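Local coordinates for VgrG protein (Vibrio cholerae, PDB 4DTH), which carries an actin cross-linking toxin domain that binds ATP and magnesium and probably joins G-actin monomers covalently, at residues Y230-Y235 against K303-S308. Numbering follows the deposited sequence.
Sequences YLTSIY and KPQLQS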
loop_
_atom_site.group_PDB
_atom_site.type_symbol
_atom_site.label_atom_id
_atom_site.label_comp_id
_atom_site.label_asym_id
_atom_site.label_seq_id
_atom_site.Cartn_x
_atom_site.Cartn_y
_atom_site.Cartn_z
ATOM N N TYR A 230 -8.800 14.257 -11.121
ATOM C CA TYR A 230 -8.017 13.380 -10.254
ATOM C C TYR A 230 -7.119 14.206 -9.324
ATOM O O TYR A 230 -7.207 14.057 -8.098
ATOM C CB TYR A 230 -7.188 12.398 -11.108
ATOM C CG TYR A 230 -6.299 11.485 -10.289
ATOM C CD1 TYR A 230 -6.836 10.425 -9.559
ATOM C CD2 TYR A 230 -4.929 11.707 -10.202
ATOM C CE1 TYR A 230 -6.026 9.596 -8.787
ATOM C CE2 TYR A 230 -4.106 10.874 -9.445
ATOM C CZ TYR A 230 -4.661 9.822 -8.737
ATOM O OH TYR A 230 -3.856 9.021 -7.972
ATOM N N LEU A 231 -6.264 15.075 -9.904
ATOM C CA LEU A 231 -5.340 15.908 -9.125
ATOM C C LEU A 231 -6.074 16.881 -8.220
ATOM O O LEU A 231 -5.735 16.965 -7.041
ATOM C CB LEU A 231 -4.363 16.664 -10.037
ATOM C CG LEU A 231 -3.255 15.832 -10.674
ATOM C CD1 LEU A 231 -2.385 16.699 -11.572
ATOM C CD2 LEU A 231 -2.383 15.132 -9.597
ATOM N N THR A 232 -7.095 17.594 -8.742
ATOM C CA THR A 232 -7.850 18.534 -7.908
ATOM C C THR A 232 -8.491 17.808 -6.725
ATOM O O THR A 232 -8.415 18.315 -5.615
ATOM C CB THR A 232 -8.858 19.358 -8.722
ATOM O OG1 THR A 232 -8.179 20.006 -9.801
ATOM C CG2 THR A 232 -9.545 20.409 -7.875
ATOM N N SER A 233 -9.081 16.612 -6.951
ATOM C CA SER A 233 -9.696 15.837 -5.865
ATOM C C SER A 233 -8.668 15.511 -4.774
ATOM O O SER A 233 -8.963 15.679 -3.595
ATOM C CB SER A 233 -10.346 14.564 -6.400
ATOM O OG SER A 233 -11.442 14.901 -7.243
ATOM N N ILE A 234 -7.452 15.096 -5.171
ATOM C CA ILE A 234 -6.375 14.779 -4.225
ATOM C C ILE A 234 -5.917 16.034 -3.474
ATOM O O ILE A 234 -5.765 15.985 -2.254
ATOM C CB ILE A 234 -5.201 14.046 -4.921
ATOM C CG1 ILE A 234 -5.626 12.608 -5.293
ATOM C CG2 ILE A 234 -3.923 14.042 -4.019
ATOM C CD1 ILE A 234 -4.592 11.808 -6.037
ATOM N N TYR A 235 -5.689 17.146 -4.206
ATOM C CA TYR A 235 -5.228 18.398 -3.592
ATOM C C TYR A 235 -6.244 18.921 -2.576
ATOM O O TYR A 235 -5.855 19.302 -1.472
ATOM C CB TYR A 235 -4.950 19.480 -4.654
ATOM C CG TYR A 235 -3.674 19.335 -5.464
ATOM C CD1 TYR A 235 -3.206 18.080 -5.857
ATOM C CD2 TYR A 235 -3.006 20.455 -5.947
ATOM C CE1 TYR A 235 -2.089 17.950 -6.684
ATOM C CE2 TYR A 235 -1.880 20.337 -6.759
ATOM C CZ TYR A 235 -1.443 19.085 -7.150
ATOM O OH TYR A 235 -0.317 18.991 -7.926
ATOM N N LYS A 303 -5.011 25.800 -8.838
ATOM C CA LYS A 303 -4.817 26.867 -7.830
ATOM C C LYS A 303 -6.154 27.533 -7.388
ATOM O O LYS A 303 -6.425 27.540 -6.182
ATOM C CB LYS A 303 -3.802 27.944 -8.310
ATOM C CG LYS A 303 -2.372 27.451 -8.580
ATOM C CD LYS A 303 -1.438 28.612 -9.013
ATOM C CE LYS A 303 -0.046 28.126 -9.362
ATOM N NZ LYS A 303 0.989 29.192 -9.275
ATOM N N PRO A 304 -7.034 28.022 -8.307
ATOM C CA PRO A 304 -8.288 28.648 -7.839
ATOM C C PRO A 304 -9.265 27.697 -7.166
ATOM O O PRO A 304 -10.057 28.156 -6.349
ATOM C CB PRO A 304 -8.902 29.274 -9.104
ATOM C CG PRO A 304 -7.910 29.111 -10.178
ATOM C CD PRO A 304 -6.896 28.112 -9.777
ATOM N N GLN A 305 -9.222 26.400 -7.499
ATOM C CA GLN A 305 -10.083 25.398 -6.858
ATOM C C GLN A 305 -9.729 25.302 -5.362
ATOM O O GLN A 305 -10.628 25.251 -4.524
ATOM C CB GLN A 305 -9.961 24.033 -7.545
ATOM C CG GLN A 305 -10.395 24.053 -9.016
ATOM C CD GLN A 305 -11.877 24.251 -9.222
ATOM O OE1 GLN A 305 -12.713 23.975 -8.343
ATOM N NE2 GLN A 305 -12.240 24.745 -10.398
ATOM N N LEU A 306 -8.426 25.334 -5.035
ATOM C CA LEU A 306 -7.996 25.346 -3.633
ATOM C C LEU A 306 -8.353 26.696 -2.992
ATOM O O LEU A 306 -8.935 26.730 -1.907
ATOM C CB LEU A 306 -6.480 25.130 -3.538
ATOM C CG LEU A 306 -5.966 23.687 -3.662
ATOM C CD1 LEU A 306 -4.502 23.671 -4.061
ATOM C CD2 LEU A 306 -6.143 22.914 -2.341
ATOM N N GLN A 307 -8.003 27.796 -3.672
ATOM C CA GLN A 307 -8.204 29.159 -3.180
ATOM C C GLN A 307 -9.643 29.631 -2.982
ATOM O O GLN A 307 -9.870 30.607 -2.269
ATOM C CB GLN A 307 -7.342 30.154 -3.964
ATOM C CG GLN A 307 -5.861 29.936 -3.668
ATOM C CD GLN A 307 -4.914 30.562 -4.661
ATOM O OE1 GLN A 307 -5.081 31.700 -5.094
ATOM N NE2 GLN A 307 -3.809 29.872 -4.928
ATOM N N SER A 308 -10.617 28.920 -3.579
ATOM C CA SER A 308 -12.020 29.279 -3.393
ATOM C C SER A 308 -12.567 28.526 -2.163
ATOM O O SER A 308 -13.651 28.837 -1.677
ATOM C CB SER A 308 -12.834 28.957 -4.651
ATOM O OG SER A 308 -12.802 27.564 -4.906
#
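Leu306 and Tyr235 form one of two pairs that make up this contact between helix 221-245 and the C-terminal part of helix 292-307; Thr232 and Gln305 are the second. CB of Leu306 does not point at the other helix, but CG, set beside the backbone N and anti to the carbonyl carbon (chi1 -80°), carries the forked end over to Tyr235. CD1 comes to the edge of the Tyr235 ring, near its plane, with CD2 of the tyrosine 4.0 Å away. The other methyl, CD2 of Leu306, lies 3.7 Å from the backbone O of Tyr235, so the fork meets ring and main chain together. A branched leucine suits this place, and a broad aromatic suits its partner: the Tyr235 ring also stacks with Phe322, and its side chain touches Met299 and Ile302.

One turn back, Thr232 turns its methyl toward the other helix, where CG2 approaches CB of Gln305 at 3.7 Å. Its hydroxyl OG1 instead hydrogen-bonds to the backbone O of Phe228, one turn earlier in its own helix, which lets a threonine sit buried while offering carbon to the neighbouring helix. Gln305 contributes the aliphatic base of its chain. With no hydrogen bond linking the two segments, this small interface in the helical part of the toxin domain depends on van der Waals fit.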